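Local coordinates for Peptide/nickel transport system substrate-binding protein (Listeria monocytogenes serotype 1/2a, PDB 5KZT), which probably binds peptides outside the cell as the substrate-binding component of a peptide transport system, at residues A[275-280]-A[295-300]; A[285-290]-A[365-370]. One frame throughout, in Å; residues are numbered along the deposited sequence.

Interaction 1 (A[275-280]-A[295-300])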
# COMPACT_ATOMS: atom_id res chain seq x y z
N ILE A 275 -5.19 6.09 -12.65
CA ILE A 275 -6.63 6.05 -12.86
C ILE A 275 -7.05 4.58 -13.02
O ILE A 275 -6.52 3.88 -13.90
CB ILE A 275 -7.05 6.81 -14.14
CG1 ILE A 275 -6.52 8.25 -14.14
CG2 ILE A 275 -8.57 6.78 -14.30
CD1 ILE A 275 -7.11 9.15 -13.10
N LYS A 276 -8.01 4.14 -12.22
CA LYS A 276 -8.69 2.86 -12.44
C LYS A 276 -9.99 3.02 -13.25
O LYS A 276 -10.82 3.87 -12.95
CB LYS A 276 -9.01 2.21 -11.10
CG LYS A 276 -7.78 1.75 -10.34
CD LYS A 276 -8.12 0.99 -9.08
CE LYS A 276 -8.58 -0.41 -9.36
NZ LYS A 276 -8.76 -1.13 -8.09
N PHE A 277 -10.16 2.17 -14.25
CA PHE A 277 -11.35 2.17 -15.11
C PHE A 277 -12.22 0.96 -14.78
O PHE A 277 -11.92 -0.15 -15.22
CB PHE A 277 -10.91 2.07 -16.57
CG PHE A 277 -10.13 3.27 -17.05
CD1 PHE A 277 -10.73 4.53 -17.13
CD2 PHE A 277 -8.81 3.14 -17.47
CE1 PHE A 277 -10.02 5.63 -17.58
CE2 PHE A 277 -8.10 4.25 -17.94
CZ PHE A 277 -8.70 5.49 -17.98
N ASN A 278 -13.28 1.16 -14.01
CA ASN A 278 -14.19 0.06 -13.69
C ASN A 278 -15.05 -0.26 -14.90
O ASN A 278 -15.82 0.58 -15.36
CB ASN A 278 -15.09 0.35 -12.50
CG ASN A 278 -15.90 -0.85 -12.06
OD1 ASN A 278 -15.57 -1.99 -12.40
ND2 ASN A 278 -16.98 -0.60 -11.32
N GLN A 279 -14.93 -1.49 -15.36
CA GLN A 279 -15.66 -1.94 -16.54
C GLN A 279 -17.05 -2.51 -16.26
O GLN A 279 -17.83 -2.72 -17.20
CB GLN A 279 -14.84 -2.97 -17.30
CG GLN A 279 -13.44 -2.47 -17.63
CD GLN A 279 -12.72 -3.32 -18.64
OE1 GLN A 279 -13.34 -4.03 -19.43
NE2 GLN A 279 -11.39 -3.22 -18.65
N LYS A 280 -17.37 -2.76 -14.99
CA LYS A 280 -18.66 -3.36 -14.63
C LYS A 280 -19.08 -2.92 -13.24
O LYS A 280 -18.33 -3.08 -12.28
CB LYS A 280 -18.58 -4.88 -14.66
CG LYS A 280 -19.90 -5.57 -14.33
CD LYS A 280 -19.86 -7.04 -14.70
CE LYS A 280 -19.98 -7.27 -16.20
NZ LYS A 280 -20.43 -8.66 -16.46
N LYS A 295 -9.14 4.80 -23.39
CA LYS A 295 -8.02 5.46 -24.07
C LYS A 295 -8.24 6.98 -24.14
O LYS A 295 -7.30 7.74 -23.98
CB LYS A 295 -7.83 4.89 -25.49
CG LYS A 295 -6.62 5.45 -26.23
CD LYS A 295 -6.44 4.84 -27.62
CE LYS A 295 -5.86 3.43 -27.57
NZ LYS A 295 -4.46 3.45 -27.08
N ALA A 296 -9.48 7.39 -24.40
CA ALA A 296 -9.83 8.82 -24.50
C ALA A 296 -9.54 9.54 -23.19
O ALA A 296 -8.85 10.57 -23.19
CB ALA A 296 -11.28 8.99 -24.88
N ILE A 297 -10.07 9.00 -22.09
CA ILE A 297 -9.84 9.57 -20.76
C ILE A 297 -8.32 9.54 -20.44
O ILE A 297 -7.76 10.54 -19.97
CB ILE A 297 -10.62 8.79 -19.66
CG1 ILE A 297 -12.14 8.87 -19.87
CG2 ILE A 297 -10.23 9.23 -18.25
CD1 ILE A 297 -12.75 10.23 -19.83
N ALA A 298 -7.68 8.41 -20.73
CA ALA A 298 -6.28 8.20 -20.37
C ALA A 298 -5.35 9.24 -20.98
O ALA A 298 -4.50 9.80 -20.29
CB ALA A 298 -5.80 6.82 -20.77
N LEU A 299 -5.53 9.47 -22.28
CA LEU A 299 -4.63 10.31 -23.05
C LEU A 299 -4.97 11.79 -22.98
O LEU A 299 -4.22 12.61 -23.51
CB LEU A 299 -4.59 9.84 -24.50
CG LEU A 299 -4.13 8.41 -24.76
CD1 LEU A 299 -4.12 8.18 -26.26
CD2 LEU A 299 -2.77 8.10 -24.17
N ALA A 300 -6.07 12.15 -22.30
CA ALA A 300 -6.54 13.53 -22.29
C ALA A 300 -6.11 14.31 -21.04
O ALA A 300 -6.57 15.43 -20.85
CB ALA A 300 -8.06 13.56 -22.42
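F277, the last residue of strand 264-277, faces I297 and A298 on helix 291-299. The backbones stay well apart, with F277 CA 9.4 Å from I297 CA, and no hydrogen bond links the two segments; the phenylalanine side chain bridges the gap. The far end of the phenyl ring does the touching. Its CE1 reaches CG2 of I297 at 3.7 Å, and this methyl lies in the ring plane, at the edge. The neighbouring CZ lies 4.1 Å from A298 N, which is oblique to the ring, and 4.2 Å from A298 CB. The torsion of I297 explains which branch is used: CG2 is anti to the backbone N and meets the phenylalanine, while CG1 and CD1 lead off elsewhere. One ring face carries CG2 of I275, 3.7 Å above the plane and toward the rim, so the strand packs on its own phenylalanine. F420 on strand 420-425 touches both I275 and I297, which places the contact between the sheet and helix 291-299.

Beyond F277 the strand gives way to an Asx turn, in which K280 N donates to N278 OD1 (3.2 Å, N-H...O angle 169°) from well above the carbonyl plane. The amide of N278 is held further by Q416 and the carbonyl of Y418. Since all three touching residues are buried and no hydrogen bond crosses, with A298 N merely in van der Waals contact, cohesion probably rests on dispersion and exclusion of water.

Interaction 2 (A[285-290]-A[365-370])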
# COMPACT_ATOMS: atom_id res chain seq x y z
N ASP A 285 -22.19 -3.63 -17.64
CA ASP A 285 -21.03 -2.97 -18.24
C ASP A 285 -21.18 -1.48 -18.08
O ASP A 285 -22.28 -0.97 -18.23
CB ASP A 285 -20.92 -3.26 -19.74
CG ASP A 285 -20.59 -4.70 -20.06
OD1 ASP A 285 -20.19 -5.51 -19.18
OD2 ASP A 285 -20.73 -5.05 -21.24
N THR A 286 -20.10 -0.80 -17.76
CA THR A 286 -20.04 0.66 -17.77
C THR A 286 -19.49 1.09 -19.13
O THR A 286 -19.05 0.26 -19.93
CB THR A 286 -19.09 1.21 -16.70
OG1 THR A 286 -17.76 0.87 -17.04
CG2 THR A 286 -19.43 0.66 -15.31
N VAL A 287 -19.45 2.39 -19.38
CA VAL A 287 -18.81 2.91 -20.61
C VAL A 287 -17.32 2.53 -20.75
O VAL A 287 -16.79 2.48 -21.87
CB VAL A 287 -18.95 4.44 -20.76
CG1 VAL A 287 -20.42 4.83 -20.91
CG2 VAL A 287 -18.26 5.20 -19.62
N PHE A 288 -16.66 2.27 -19.62
CA PHE A 288 -15.25 1.91 -19.63
C PHE A 288 -15.03 0.45 -20.00
O PHE A 288 -13.89 0.02 -20.08
CB PHE A 288 -14.59 2.25 -18.30
CG PHE A 288 -14.57 3.71 -18.00
CD1 PHE A 288 -13.93 4.59 -18.85
CD2 PHE A 288 -15.14 4.21 -16.83
CE1 PHE A 288 -13.91 5.94 -18.57
CE2 PHE A 288 -15.11 5.56 -16.54
CZ PHE A 288 -14.48 6.43 -17.41
N ALA A 289 -16.10 -0.32 -20.22
CA ALA A 289 -15.99 -1.60 -20.91
C ALA A 289 -15.51 -1.40 -22.37
O ALA A 289 -14.96 -2.31 -22.96
CB ALA A 289 -17.32 -2.35 -20.87
N ASN A 290 -15.71 -0.20 -22.92
CA ASN A 290 -15.20 0.19 -24.24
C ASN A 290 -13.78 0.74 -24.14
O ASN A 290 -13.55 1.75 -23.47
CB ASN A 290 -16.11 1.25 -24.86
CG ASN A 290 -15.68 1.63 -26.26
OD1 ASN A 290 -14.69 2.33 -26.44
ND2 ASN A 290 -16.43 1.18 -27.26
N ASN A 365 -23.86 10.44 -28.03
CA ASN A 365 -23.22 11.76 -28.24
C ASN A 365 -22.60 12.34 -26.97
O ASN A 365 -21.74 13.22 -27.04
CB ASN A 365 -24.23 12.80 -28.73
CG ASN A 365 -25.19 12.24 -29.76
OD1 ASN A 365 -24.90 11.24 -30.41
ND2 ASN A 365 -26.35 12.89 -29.91
N GLU A 366 -23.10 11.90 -25.82
CA GLU A 366 -22.65 12.38 -24.52
C GLU A 366 -22.53 11.22 -23.53
O GLU A 366 -23.15 10.17 -23.73
CB GLU A 366 -23.59 13.47 -23.99
CG GLU A 366 -25.04 13.04 -23.76
CD GLU A 366 -26.05 14.09 -24.20
OE1 GLU A 366 -25.89 15.28 -23.81
OE2 GLU A 366 -26.99 13.73 -24.94
N ILE A 367 -21.71 11.42 -22.51
CA ILE A 367 -21.46 10.43 -21.44
C ILE A 367 -21.28 11.21 -20.15
O ILE A 367 -20.58 12.23 -20.15
CB ILE A 367 -20.19 9.58 -21.73
CG1 ILE A 367 -20.48 8.51 -22.79
CG2 ILE A 367 -19.65 8.91 -20.47
CD1 ILE A 367 -19.25 7.83 -23.37
N THR A 368 -21.94 10.76 -19.07
CA THR A 368 -21.65 11.20 -17.69
C THR A 368 -20.98 10.08 -16.93
O THR A 368 -21.46 8.95 -16.97
CB THR A 368 -22.94 11.59 -16.93
OG1 THR A 368 -23.60 12.64 -17.63
CG2 THR A 368 -22.62 12.09 -15.50
N VAL A 369 -19.87 10.38 -16.26
CA VAL A 369 -19.24 9.43 -15.36
C VAL A 369 -18.81 10.13 -14.09
O VAL A 369 -18.50 11.32 -14.12
CB VAL A 369 -18.03 8.70 -16.00
CG1 VAL A 369 -18.51 7.64 -16.98
CG2 VAL A 369 -17.05 9.67 -16.63
N GLU A 370 -18.76 9.37 -13.00
CA GLU A 370 -18.37 9.88 -11.69
C GLU A 370 -16.92 9.48 -11.38
O GLU A 370 -16.57 8.30 -11.48
CB GLU A 370 -19.37 9.36 -10.65
CG GLU A 370 -18.95 9.24 -9.19
CD GLU A 370 -19.84 8.21 -8.47
OE1 GLU A 370 -19.42 7.01 -8.25
OE2 GLU A 370 -20.99 8.62 -8.17
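The phenyl ring of F288 has V287 CG2 over the centre of one face, 4.2 Å above the plane, and meets V369 CG1 obliquely through CE2 at 4.0 Å. Two more rings, those of F277 and F420, meet it with planes inclined by about 45°, so it belongs to a small aromatic cluster.

The methyl above the ring has a second task. V287 CG2 also touches V369 CG1 at 3.6 Å, the closest approach between the two segments, and I367 CG2 at 4.1 Å. With chi1 near -64°, CG2 of V287 sits between the backbone N and the carbonyl carbon, while CG1 turns to I367, 4.1 Å from its CD1. Both methyls are thus engaged, and V287 spans the alternate strand positions I367 and V369, whose side chains leave the same face; T368 between them points away.

Strand 367-374 pairs in parallel with 397-404, and helix 377-393 connects the two, a beta-alpha-beta crossover consistent with the periplasmic-binding-protein fold of this family. I367 also packs on W355, L359 and L362 of helix 348-362.

On the other side of the contact, V287 to A289 form a short 3-10 segment, with A289 N bonded to T286 O and N290 N to V287 O. An ST turn overlaps its start, F288 N donating to T286 OG1 (3.1 Å) at a bent 136°. N290 follows as N-cap of helix 291-299, its OD1 accepting from I293 N, and its ND2 donates to E361 of helix 348-362.

How the interactions relate
The centres of the two interactions lie 10 Å apart, on the same side of the chain's centre, and both involve the mixed sheet that contains strands 264-277 and 367-374. Their segments alternate along the chain, in the order 275-280, 285-290, 295-300 and 365-370, so the loop of interaction 2 lies between the strand and the helix of interaction 1. Two probable hydrogen bonds join them directly: T286 OG1 to N278 O at 2.6 Å, and T286 N to Q279 O at 3.0 Å. F288 also touches I297, making one continuous apolar region. Helix 291-299 and its preceding loop are thereby seated against two strands of one sheet.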